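Side-chain contacts in epsin 1 (Danio rerio, PDB 5LP0), which probably binds membranes rich in phosphatidylinositol 4,5-bisphosphate, bends them and helps clathrin-coated pits to form in receptor-mediated endocytosis: residues M45-V48 / W49-N53; N58-H61 / V62-M66; V38-F41 / S42-M45; E78-A81 / Q82-E86. One frame throughout, in Å; residues are numbered along the deposited sequence.

Contact 1 of 4, residues M45-V48 / W49-N53; sequences MSMV and WKRLN
Met47 and Arg51 meet one turn apart near the C-terminal end of helix 38-51, an alpha-helix of the all-helical ENTH domain. The methionine's terminal methyl does the touching: CE lies 3.7 Å from NE of Arg51 and almost as near to its CG, and the two chains pass at a slant. Methionine suits this place because its flexible chain, bent at chi2 (66°), carries the methyl forward to the Arg51 stem. Elsewhere round the helix, Met45 runs beside Trp49 and points the same way, its CE 3.9 Å from NE1 of the indole, and Val48 CG1 packs against Leu52 CD1 at 4.0 Å. Val48 and Leu52, both buried, turn to helix 59-75, where Met69 meets Val48 and Met66 meets Leu52. Further out, the indole NE1 is hydrogen-bonded to OE1 of Gln83, which ties the indole to helix 78-86. Arg51 is held at its far end: NH1 bonds to OG1 of Thr16, and the side chain lies close to Arg13 and His61, consistent with the inositol phospholipid site inferred for these three residues. Behind all this stands the helical backbone ladder, in which each donor reaches four residues back. Its straightest rung runs from Trp49 N to Met45 O, 3.0 Å long with an N-H...O angle of 176°.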
loop_
_atom_site.group_PDB
_atom_site.type_symbol
_atom_site.label_atom_id
_atom_site.label_comp_id
_atom_site.label_asym_id
_atom_site.label_seq_id
_atom_site.Cartn_x
_atom_site.Cartn_y
_atom_site.Cartn_z
ATOM N N MET A 45 8.145 -1.680 -3.979
ATOM C CA MET A 45 7.045 -2.453 -4.491
ATOM C C MET A 45 7.184 -3.898 -4.049
ATOM O O MET A 45 6.191 -4.527 -3.662
ATOM C CB MET A 45 6.973 -2.352 -6.003
ATOM C CG MET A 45 6.585 -0.956 -6.461
ATOM S SD MET A 45 4.984 -0.301 -5.906
ATOM C CE MET A 45 3.853 -1.277 -6.907
ATOM N N SER A 46 8.395 -4.431 -4.032
ATOM C CA SER A 46 8.567 -5.810 -3.612
ATOM C C SER A 46 8.074 -5.963 -2.176
ATOM O O SER A 46 7.335 -6.925 -1.856
ATOM C CB SER A 46 10.038 -6.214 -3.718
ATOM O OG SER A 46 10.195 -7.517 -3.212
ATOM N N MET A 47 8.488 -5.042 -1.306
ATOM C CA MET A 47 8.085 -5.115 0.090
ATOM C C MET A 47 6.575 -4.937 0.263
ATOM O O MET A 47 5.952 -5.595 1.093
ATOM C CB MET A 47 8.869 -4.104 0.925
ATOM C CG MET A 47 8.737 -4.355 2.426
ATOM S SD MET A 47 9.498 -5.934 2.919
ATOM C CE MET A 47 8.160 -6.768 3.772
ATOM N N VAL A 48 5.948 -4.082 -0.524
ATOM C CA VAL A 48 4.515 -3.887 -0.407
ATOM C C VAL A 48 3.780 -5.159 -0.809
ATOM O O VAL A 48 2.850 -5.589 -0.099
ATOM C CB VAL A 48 4.021 -2.657 -1.225
ATOM C CG1 VAL A 48 2.498 -2.555 -1.138
ATOM C CG2 VAL A 48 4.630 -1.346 -0.702
ATOM N N TRP A 49 4.144 -5.780 -1.918
ATOM C CA TRP A 49 3.519 -7.031 -2.350
ATOM C C TRP A 49 3.721 -8.140 -1.327
ATOM O O TRP A 49 2.794 -8.939 -1.086
ATOM C CB TRP A 49 4.011 -7.477 -3.737
ATOM C CG TRP A 49 3.656 -6.546 -4.878
ATOM C CD1 TRP A 49 4.533 -5.918 -5.720
ATOM C CD2 TRP A 49 2.339 -6.157 -5.314
ATOM N NE1 TRP A 49 3.848 -5.162 -6.627
ATOM C CE2 TRP A 49 2.503 -5.279 -6.403
ATOM C CE3 TRP A 49 1.043 -6.467 -4.889
ATOM C CZ2 TRP A 49 1.418 -4.692 -7.073
ATOM C CZ3 TRP A 49 -0.034 -5.890 -5.542
ATOM C CH2 TRP A 49 0.159 -5.013 -6.636
ATOM N N LYS A 50 4.878 -8.173 -0.672
ATOM C CA LYS A 50 5.097 -9.150 0.386
ATOM C C LYS A 50 4.126 -8.926 1.538
ATOM O O LYS A 50 3.501 -9.870 2.020
ATOM C CB LYS A 50 6.522 -9.068 0.901
ATOM C CG LYS A 50 7.554 -9.684 -0.050
ATOM C CD LYS A 50 8.980 -9.576 0.505
ATOM C CE LYS A 50 10.035 -10.107 -0.494
ATOM N NZ LYS A 50 11.408 -9.822 -0.007
ATOM N N ARG A 51 3.959 -7.683 1.979
ATOM C CA ARG A 51 3.073 -7.400 3.097
ATOM C C ARG A 51 1.621 -7.700 2.706
ATOM O O ARG A 51 0.846 -8.179 3.526
ATOM C CB ARG A 51 3.247 -5.944 3.555
ATOM C CG ARG A 51 4.597 -5.700 4.286
ATOM C CD ARG A 51 4.463 -6.170 5.739
ATOM N NE ARG A 51 5.677 -6.602 6.457
ATOM C CZ ARG A 51 6.268 -5.923 7.442
ATOM N NH1 ARG A 51 5.856 -4.713 7.773
ATOM N NH2 ARG A 51 7.319 -6.434 8.071
ATOM N N LEU A 52 1.274 -7.487 1.440
ATOM C CA LEU A 52 -0.059 -7.780 0.931
ATOM C C LEU A 52 -0.352 -9.283 0.843
ATOM O O LEU A 52 -1.504 -9.674 0.633
ATOM C CB LEU A 52 -0.243 -7.151 -0.460
ATOM C CG LEU A 52 -0.435 -5.631 -0.491
ATOM C CD1 LEU A 52 -0.389 -5.143 -1.921
ATOM C CD2 LEU A 52 -1.742 -5.171 0.170
ATOM N N ASN A 53 0.683 -10.099 1.023
ATOM C CA ASN A 53 0.591 -11.556 0.920
ATOM C C ASN A 53 0.785 -12.251 2.278
ATOM O O ASN A 53 0.974 -13.466 2.334
ATOM C CB ASN A 53 1.681 -12.027 -0.064
ATOM C CG ASN A 53 1.484 -13.451 -0.548
ATOM O OD1 ASN A 53 0.354 -13.918 -0.735
ATOM N ND2 ASN A 53 2.591 -14.148 -0.768
#

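Contact 2 of 4, residues N58-H61 / V62-M66; sequences NWRH and VYKAM
Arg60 and Lys64, one helical turn apart at the start of helix 59-75, are angled across each other and touch through their aliphatic stems, CD of Arg60 to CD of Lys64 being 3.6 Å. Two long cationic side chains suit this place because each offers methylenes for packing while its charged end is carried elsewhere. The Arg60 guanidinium turns back towards the indole of Trp59, one of its faces lying over CZ2, 3.6 Å from the guanidinium plane; the bend at chi3 (-55°) gives the chain this course. Trp59 and Tyr63 run side by side in the same direction, with indole CZ3 4.0 Å from CB of Tyr63, and the indole also meets the ring of Tyr99. In the backbone, Trp59 O receives Tyr63 N at 3.0 Å, in the carbonyl plane, and a weak, strongly bent bond from Val62 N. Ala65 N donates to His61 O, and the small Ala65 side chain suits a buried place against Leu52 and Arg51. His61 is held through ND1 by Asp54 OD1 and lies against Arg51; both are inferred to bind the inositol lipid. Arg60 NE has a weak hydrogen bond to Asn18 O and stays 5.8 Å from Lys64 NZ, so the like charges do not meet. Lys64 NZ, buried, is gripped by the carbonyl oxygens of Ser17, Asp19 and Trp21, which probably offset the cost of burying its charge.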
loop_
_atom_site.group_PDB
_atom_site.type_symbol
_atom_site.label_atom_id
_atom_site.label_comp_id
_atom_site.label_asym_id
_atom_site.label_seq_id
_atom_site.Cartn_x
_atom_site.Cartn_y
_atom_site.Cartn_z
ATOM N N ASN A 58 -1.138 -11.588 11.172
ATOM C CA ASN A 58 -0.431 -10.495 10.489
ATOM C C ASN A 58 -1.339 -9.731 9.531
ATOM O O ASN A 58 -0.866 -9.023 8.650
ATOM C CB ASN A 58 0.770 -11.040 9.733
ATOM C CG ASN A 58 1.890 -11.453 10.652
ATOM O OD1 ASN A 58 2.292 -10.710 11.556
ATOM N ND2 ASN A 58 2.389 -12.657 10.446
ATOM N N TRP A 59 -2.648 -9.838 9.722
ATOM C CA TRP A 59 -3.621 -9.155 8.868
ATOM C C TRP A 59 -3.386 -7.648 8.730
ATOM O O TRP A 59 -3.658 -7.064 7.658
ATOM C CB TRP A 59 -5.042 -9.385 9.365
ATOM C CG TRP A 59 -5.337 -8.677 10.645
ATOM C CD1 TRP A 59 -5.167 -9.161 11.920
ATOM C CD2 TRP A 59 -5.868 -7.357 10.786
ATOM N NE1 TRP A 59 -5.541 -8.211 12.830
ATOM C CE2 TRP A 59 -5.989 -7.100 12.165
ATOM C CE3 TRP A 59 -6.261 -6.364 9.875
ATOM C CZ2 TRP A 59 -6.473 -5.889 12.660
ATOM C CZ3 TRP A 59 -6.741 -5.162 10.371
ATOM C CH2 TRP A 59 -6.853 -4.939 11.749
ATOM N N ARG A 60 -2.869 -6.993 9.772
ATOM C CA ARG A 60 -2.707 -5.545 9.695
ATOM C C ARG A 60 -1.581 -5.187 8.700
ATOM O O ARG A 60 -1.586 -4.104 8.139
ATOM C CB ARG A 60 -2.430 -4.914 11.056
ATOM C CG ARG A 60 -2.938 -3.482 11.101
ATOM C CD ARG A 60 -2.537 -2.770 12.374
ATOM N NE ARG A 60 -2.977 -3.506 13.554
ATOM C CZ ARG A 60 -4.140 -3.326 14.167
ATOM N NH1 ARG A 60 -5.008 -2.424 13.721
ATOM N NH2 ARG A 60 -4.438 -4.056 15.238
ATOM N N HIS A 61 -0.642 -6.100 8.460
ATOM C CA HIS A 61 0.345 -5.913 7.393
ATOM C C HIS A 61 -0.400 -5.702 6.100
ATOM O O HIS A 61 -0.037 -4.837 5.308
ATOM C CB HIS A 61 1.224 -7.158 7.206
ATOM C CG HIS A 61 2.272 -7.343 8.259
ATOM N ND1 HIS A 61 3.110 -8.437 8.273
ATOM C CD2 HIS A 61 2.608 -6.590 9.333
ATOM C CE1 HIS A 61 3.933 -8.342 9.304
ATOM N NE2 HIS A 61 3.666 -7.223 9.948
ATOM N N VAL A 62 -1.441 -6.496 5.877
ATOM C CA VAL A 62 -2.150 -6.479 4.598
ATOM C C VAL A 62 -2.990 -5.207 4.516
ATOM O O VAL A 62 -2.980 -4.483 3.512
ATOM C CB VAL A 62 -3.098 -7.717 4.471
ATOM C CG1 VAL A 62 -3.821 -7.711 3.115
ATOM C CG2 VAL A 62 -2.342 -9.027 4.655
ATOM N N TYR A 63 -3.709 -4.903 5.590
ATOM C CA TYR A 63 -4.547 -3.707 5.630
ATOM C C TYR A 63 -3.713 -2.433 5.420
ATOM O O TYR A 63 -4.019 -1.611 4.546
ATOM C CB TYR A 63 -5.270 -3.672 6.972
ATOM C CG TYR A 63 -6.285 -2.570 7.107
ATOM C CD1 TYR A 63 -7.529 -2.664 6.503
ATOM C CD2 TYR A 63 -5.999 -1.431 7.851
ATOM C CE1 TYR A 63 -8.467 -1.661 6.640
ATOM C CE2 TYR A 63 -6.926 -0.425 7.985
ATOM C CZ TYR A 63 -8.158 -0.545 7.376
ATOM O OH TYR A 63 -9.084 0.464 7.525
ATOM N N LYS A 64 -2.629 -2.286 6.191
ATOM C CA LYS A 64 -1.772 -1.099 6.091
ATOM C C LYS A 64 -1.000 -1.027 4.758
ATOM O O LYS A 64 -0.777 0.066 4.222
ATOM C CB LYS A 64 -0.839 -1.010 7.302
ATOM C CG LYS A 64 -1.606 -0.676 8.589
ATOM C CD LYS A 64 -0.804 -0.837 9.886
ATOM C CE LYS A 64 0.205 0.288 10.044
ATOM N NZ LYS A 64 0.988 0.098 11.301
ATOM N N ALA A 65 -0.628 -2.173 4.209
ATOM C CA ALA A 65 -0.006 -2.195 2.883
ATOM C C ALA A 65 -0.984 -1.698 1.840
ATOM O O ALA A 65 -0.561 -1.039 0.878
ATOM C CB ALA A 65 0.511 -3.589 2.532
ATOM N N MET A 66 -2.288 -1.911 2.034
ATOM C CA MET A 66 -3.249 -1.422 1.034
ATOM C C MET A 66 -3.396 0.091 1.204
ATOM O O MET A 66 -3.500 0.820 0.210
ATOM C CB MET A 66 -4.622 -2.086 1.146
ATOM C CG MET A 66 -4.678 -3.469 0.530
ATOM S SD MET A 66 -6.357 -4.107 0.394
ATOM C CE MET A 66 -6.603 -4.468 2.129
#

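Contact 3 of 4, residues V38-F41 / S42-M45; sequences VVAF and SEIM
Ala40 and Ile44 are joined by the shortest backbone rung of this turn of helix 38-51, Ile44 N to Ala40 O at 2.8 Å, followed by Met45 N to Phe41 O at 3.0 Å. A water donates to Val38 O at 2.7 Å while also hydrogen-bonding to Ser42 OG, and the same carbonyl oxygen accepts Ser42 N in a long rung of 3.3 Å. A serine suits this exposed side of the helix because its short hydroxyl can share the water with a carbonyl one turn back. Glu43 N to Val39 O is weak. The carboxylate of Glu43 lies beside Val39, but its OE1 takes its hydrogen bond from Ser6 OG.

Packing centres on Phe41 and Met45. With CG of Phe41 anti to the backbone N (chi1 172°), the ring projects outward from the helix, where the Met45 chain can cover one face: Met45 CG sits 3.8 Å from the ring centroid and 15° off the normal, a CH-pi contact. The sulfur SD stands obliquely, 4.8 Å from that centroid, completing a Met-aromatic pair. A flat ring and a slender, polarisable thioether fit each other closely here.

Arg79 of helix 78-86 makes a cation-pi contact with the Phe41 ring, and Val80 and Gln83 of that helix also touch it. Ala40 and Ile44 turn instead to helices 8-15 and 25-34.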
loop_
_atom_site.group_PDB
_atom_site.type_symbol
_atom_site.label_atom_id
_atom_site.label_comp_id
_atom_site.label_asym_id
_atom_site.label_seq_id
_atom_site.Cartn_x
_atom_site.Cartn_y
_atom_site.Cartn_z
ATOM N N VAL A 38 14.259 4.738 -9.519
ATOM C CA VAL A 38 13.964 3.431 -10.103
ATOM C C VAL A 38 14.459 2.247 -9.222
ATOM O O VAL A 38 13.774 1.218 -9.047
ATOM C CB VAL A 38 14.501 3.349 -11.559
ATOM C CG1 VAL A 38 16.016 3.324 -11.571
ATOM C CG2 VAL A 38 13.945 2.140 -12.251
ATOM N N VAL A 39 15.632 2.419 -8.621
ATOM C CA VAL A 39 16.170 1.410 -7.710
ATOM C C VAL A 39 15.277 1.241 -6.458
ATOM O O VAL A 39 14.863 0.116 -6.073
ATOM C CB VAL A 39 17.635 1.735 -7.318
ATOM C CG1 VAL A 39 18.129 0.763 -6.262
ATOM C CG2 VAL A 39 18.537 1.692 -8.552
ATOM N N ALA A 40 14.957 2.375 -5.844
ATOM C CA ALA A 40 14.080 2.374 -4.669
ATOM C C ALA A 40 12.693 1.860 -5.013
ATOM O O ALA A 40 12.102 1.138 -4.201
ATOM C CB ALA A 40 13.995 3.746 -4.046
ATOM N N PHE A 41 12.179 2.171 -6.190
ATOM C CA PHE A 41 10.848 1.737 -6.617
ATOM C C PHE A 41 10.776 0.225 -6.532
ATOM O O PHE A 41 9.803 -0.326 -6.017
ATOM C CB PHE A 41 10.582 2.188 -8.043
ATOM C CG PHE A 41 9.322 1.636 -8.636
ATOM C CD1 PHE A 41 8.123 2.339 -8.561
ATOM C CD2 PHE A 41 9.340 0.432 -9.300
ATOM C CE1 PHE A 41 6.960 1.833 -9.133
ATOM C CE2 PHE A 41 8.183 -0.091 -9.859
ATOM C CZ PHE A 41 6.985 0.590 -9.760
ATOM N N SER A 42 11.771 -0.467 -7.081
ATOM C CA SER A 42 11.746 -1.918 -7.002
ATOM C C SER A 42 11.743 -2.444 -5.565
ATOM O O SER A 42 11.025 -3.422 -5.255
ATOM C CB SER A 42 12.885 -2.523 -7.783
ATOM O OG SER A 42 12.561 -2.471 -9.148
ATOM N N GLU A 43 12.581 -1.851 -4.716
ATOM C CA GLU A 43 12.617 -2.246 -3.293
ATOM C C GLU A 43 11.257 -2.029 -2.608
ATOM O O GLU A 43 10.772 -2.878 -1.824
ATOM C CB GLU A 43 13.720 -1.478 -2.550
ATOM C CG GLU A 43 15.144 -1.798 -3.021
ATOM C CD GLU A 43 16.184 -0.761 -2.573
ATOM O OE1 GLU A 43 15.802 0.356 -2.152
ATOM O OE2 GLU A 43 17.402 -1.072 -2.635
ATOM N N ILE A 44 10.602 -0.918 -2.935
ATOM C CA ILE A 44 9.370 -0.503 -2.268
ATOM C C ILE A 44 8.278 -1.460 -2.696
ATOM O O ILE A 44 7.598 -2.053 -1.869
ATOM C CB ILE A 44 9.009 0.945 -2.651
ATOM C CG1 ILE A 44 9.926 1.899 -1.907
ATOM C CG2 ILE A 44 7.508 1.265 -2.339
ATOM C CD1 ILE A 44 9.951 3.302 -2.480
ATOM N N MET A 45 8.145 -1.680 -3.979
ATOM C CA MET A 45 7.045 -2.453 -4.491
ATOM C C MET A 45 7.184 -3.898 -4.049
ATOM O O MET A 45 6.191 -4.527 -3.662
ATOM C CB MET A 45 6.973 -2.352 -6.003
ATOM C CG MET A 45 6.585 -0.956 -6.461
ATOM S SD MET A 45 4.984 -0.301 -5.906
ATOM C CE MET A 45 3.853 -1.277 -6.907
HETATM O O HOH W 1 12.503 -0.261 -10.941
#

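Contact 4 of 4, residues E78-A81 / Q82-E86; sequences ERVA and QQCRE
Glu78 begins the contact within helix 78-86, a short alpha-helix of the ENTH domain, by accepting Gln82 N at its carbonyl oxygen, 3.2 Å away. A water donates to the same Glu78 O and accepts from NH2 of Arg85, meeting the guanidinium at its edge, in plane. Arg79 O takes Gln83 N, and a second water bridges this oxygen to OE1 of Gln82; a glutamine suits the exposed position because its amide oxygen can accept from that water. Val80 faces the core beside Leu72 and Ile73, its CG1 4.3 Å from SG of Cys84, two compact groups that fit a buried turn; Cys84 N bonds to Val80 O in the carbonyl plane. Ala81, small enough for an arginine to fold across it, accepts Arg85 N at its carbonyl oxygen. The Arg85 chain bends at chi3 (-73°), which brings its guanidinium back along the helix. One face of that group lies over Ala81 O, the oxygen standing 3.6 Å above the plane, and NH1 comes within 3.4 Å of Ala81 CB.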
loop_
_atom_site.group_PDB
_atom_site.type_symbol
_atom_site.label_atom_id
_atom_site.label_comp_id
_atom_site.label_asym_id
_atom_site.label_seq_id
_atom_site.Cartn_x
_atom_site.Cartn_y
_atom_site.Cartn_z
ATOM N N GLU A 78 3.734 7.373 -11.553
ATOM C CA GLU A 78 2.672 6.689 -12.265
ATOM C C GLU A 78 3.014 5.223 -12.538
ATOM O O GLU A 78 2.131 4.432 -12.847
ATOM C CB GLU A 78 2.286 7.463 -13.538
ATOM C CG GLU A 78 1.630 8.814 -13.213
ATOM C CD GLU A 78 1.031 9.533 -14.412
ATOM O OE1 GLU A 78 1.414 9.246 -15.569
ATOM O OE2 GLU A 78 0.163 10.388 -14.180
ATOM N N ARG A 79 4.292 4.865 -12.376
ATOM C CA ARG A 79 4.722 3.471 -12.480
ATOM C C ARG A 79 4.097 2.611 -11.392
ATOM O O ARG A 79 3.974 1.410 -11.562
ATOM C CB ARG A 79 6.247 3.353 -12.380
ATOM C CG ARG A 79 7.025 3.984 -13.540
ATOM C CD ARG A 79 8.537 3.634 -13.505
ATOM N NE ARG A 79 8.743 2.197 -13.703
ATOM C CZ ARG A 79 9.584 1.443 -12.996
ATOM N NH1 ARG A 79 10.330 1.974 -12.037
ATOM N NH2 ARG A 79 9.683 0.146 -13.252
ATOM N N VAL A 80 3.729 3.224 -10.275
ATOM C CA VAL A 80 3.082 2.481 -9.189
ATOM C C VAL A 80 1.734 1.918 -9.660
ATOM O O VAL A 80 1.491 0.699 -9.587
ATOM C CB VAL A 80 2.875 3.343 -7.925
ATOM C CG1 VAL A 80 2.115 2.520 -6.846
ATOM C CG2 VAL A 80 4.213 3.833 -7.362
ATOM N N ALA A 81 0.857 2.799 -10.144
ATOM C CA ALA A 81 -0.470 2.373 -10.595
ATOM C C ALA A 81 -0.341 1.371 -11.742
ATOM O O ALA A 81 -1.101 0.415 -11.852
ATOM C CB ALA A 81 -1.322 3.588 -11.006
ATOM N N GLN A 82 0.626 1.594 -12.618
ATOM C CA GLN A 82 0.824 0.689 -13.726
ATOM C C GLN A 82 1.173 -0.704 -13.242
ATOM O O GLN A 82 0.613 -1.687 -13.734
ATOM C CB GLN A 82 1.955 1.188 -14.632
ATOM C CG GLN A 82 1.914 0.591 -16.030
ATOM C CD GLN A 82 2.457 -0.828 -16.121
ATOM O OE1 GLN A 82 3.200 -1.297 -15.243
ATOM N NE2 GLN A 82 2.097 -1.522 -17.212
ATOM N N GLN A 83 2.097 -0.806 -12.285
ATOM C CA GLN A 83 2.477 -2.123 -11.798
ATOM C C GLN A 83 1.306 -2.761 -11.032
ATOM O O GLN A 83 1.087 -3.984 -11.113
ATOM C CB GLN A 83 3.752 -2.083 -10.948
ATOM C CG GLN A 83 4.141 -3.473 -10.475
ATOM C CD GLN A 83 5.464 -3.555 -9.763
ATOM O OE1 GLN A 83 5.555 -4.012 -8.617
ATOM N NE2 GLN A 83 6.502 -3.163 -10.436
ATOM N N CYS A 84 0.514 -1.946 -10.349
ATOM C CA CYS A 84 -0.613 -2.486 -9.595
ATOM C C CYS A 84 -1.670 -3.075 -10.534
ATOM O O CYS A 84 -2.232 -4.134 -10.267
ATOM C CB CYS A 84 -1.247 -1.423 -8.728
ATOM S SG CYS A 84 -0.302 -1.003 -7.282
ATOM N N ARG A 85 -1.898 -2.410 -11.658
ATOM C CA ARG A 85 -2.858 -2.886 -12.644
ATOM C C ARG A 85 -2.342 -4.176 -13.267
ATOM O O ARG A 85 -3.123 -5.100 -13.522
ATOM C CB ARG A 85 -3.131 -1.833 -13.732
ATOM C CG ARG A 85 -4.016 -0.686 -13.280
ATOM C CD ARG A 85 -4.488 0.182 -14.465
ATOM N NE ARG A 85 -3.411 1.009 -15.007
ATOM C CZ ARG A 85 -3.005 2.153 -14.462
ATOM N NH1 ARG A 85 -3.595 2.610 -13.372
ATOM N NH2 ARG A 85 -2.005 2.850 -14.995
ATOM N N GLU A 86 -1.030 -4.238 -13.494
ATOM C CA GLU A 86 -0.391 -5.461 -13.995
ATOM C C GLU A 86 -0.535 -6.630 -13.013
ATOM O O GLU A 86 -0.622 -7.789 -13.417
ATOM C CB GLU A 86 1.105 -5.248 -14.276
ATOM C CG GLU A 86 1.429 -4.534 -15.560
ATOM C CD GLU A 86 2.932 -4.349 -15.742
ATOM O OE1 GLU A 86 3.718 -4.839 -14.898
ATOM O OE2 GLU A 86 3.328 -3.707 -16.730
HETATM O O HOH W 2 -0.146 5.050 -14.038
HETATM O O HOH W 3 5.498 0.001 -13.539
#

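Along the chain the order is contact 3, contact 1, contact 2, contact 4, all in the helical ENTH domain. Contacts 3 and 1 are successive stretches of helix 38-51, share Met45 and have centres about 11 Å apart. Contact 2 opens the next helix, 59-75, and packs on contact 1 through Leu52 against Met66 and Ala65, and through Arg51 against His61, the side of the inferred lipid site. Contact 4, on helix 78-86, touches contacts 1 and 3, with Gln83 serving both. Contacts 2 and 4 lie about 19 Å apart between centres, on opposite sides of the chain's centre; contact 1, which touches both, links the inferred lipid-binding side to helix 78-86.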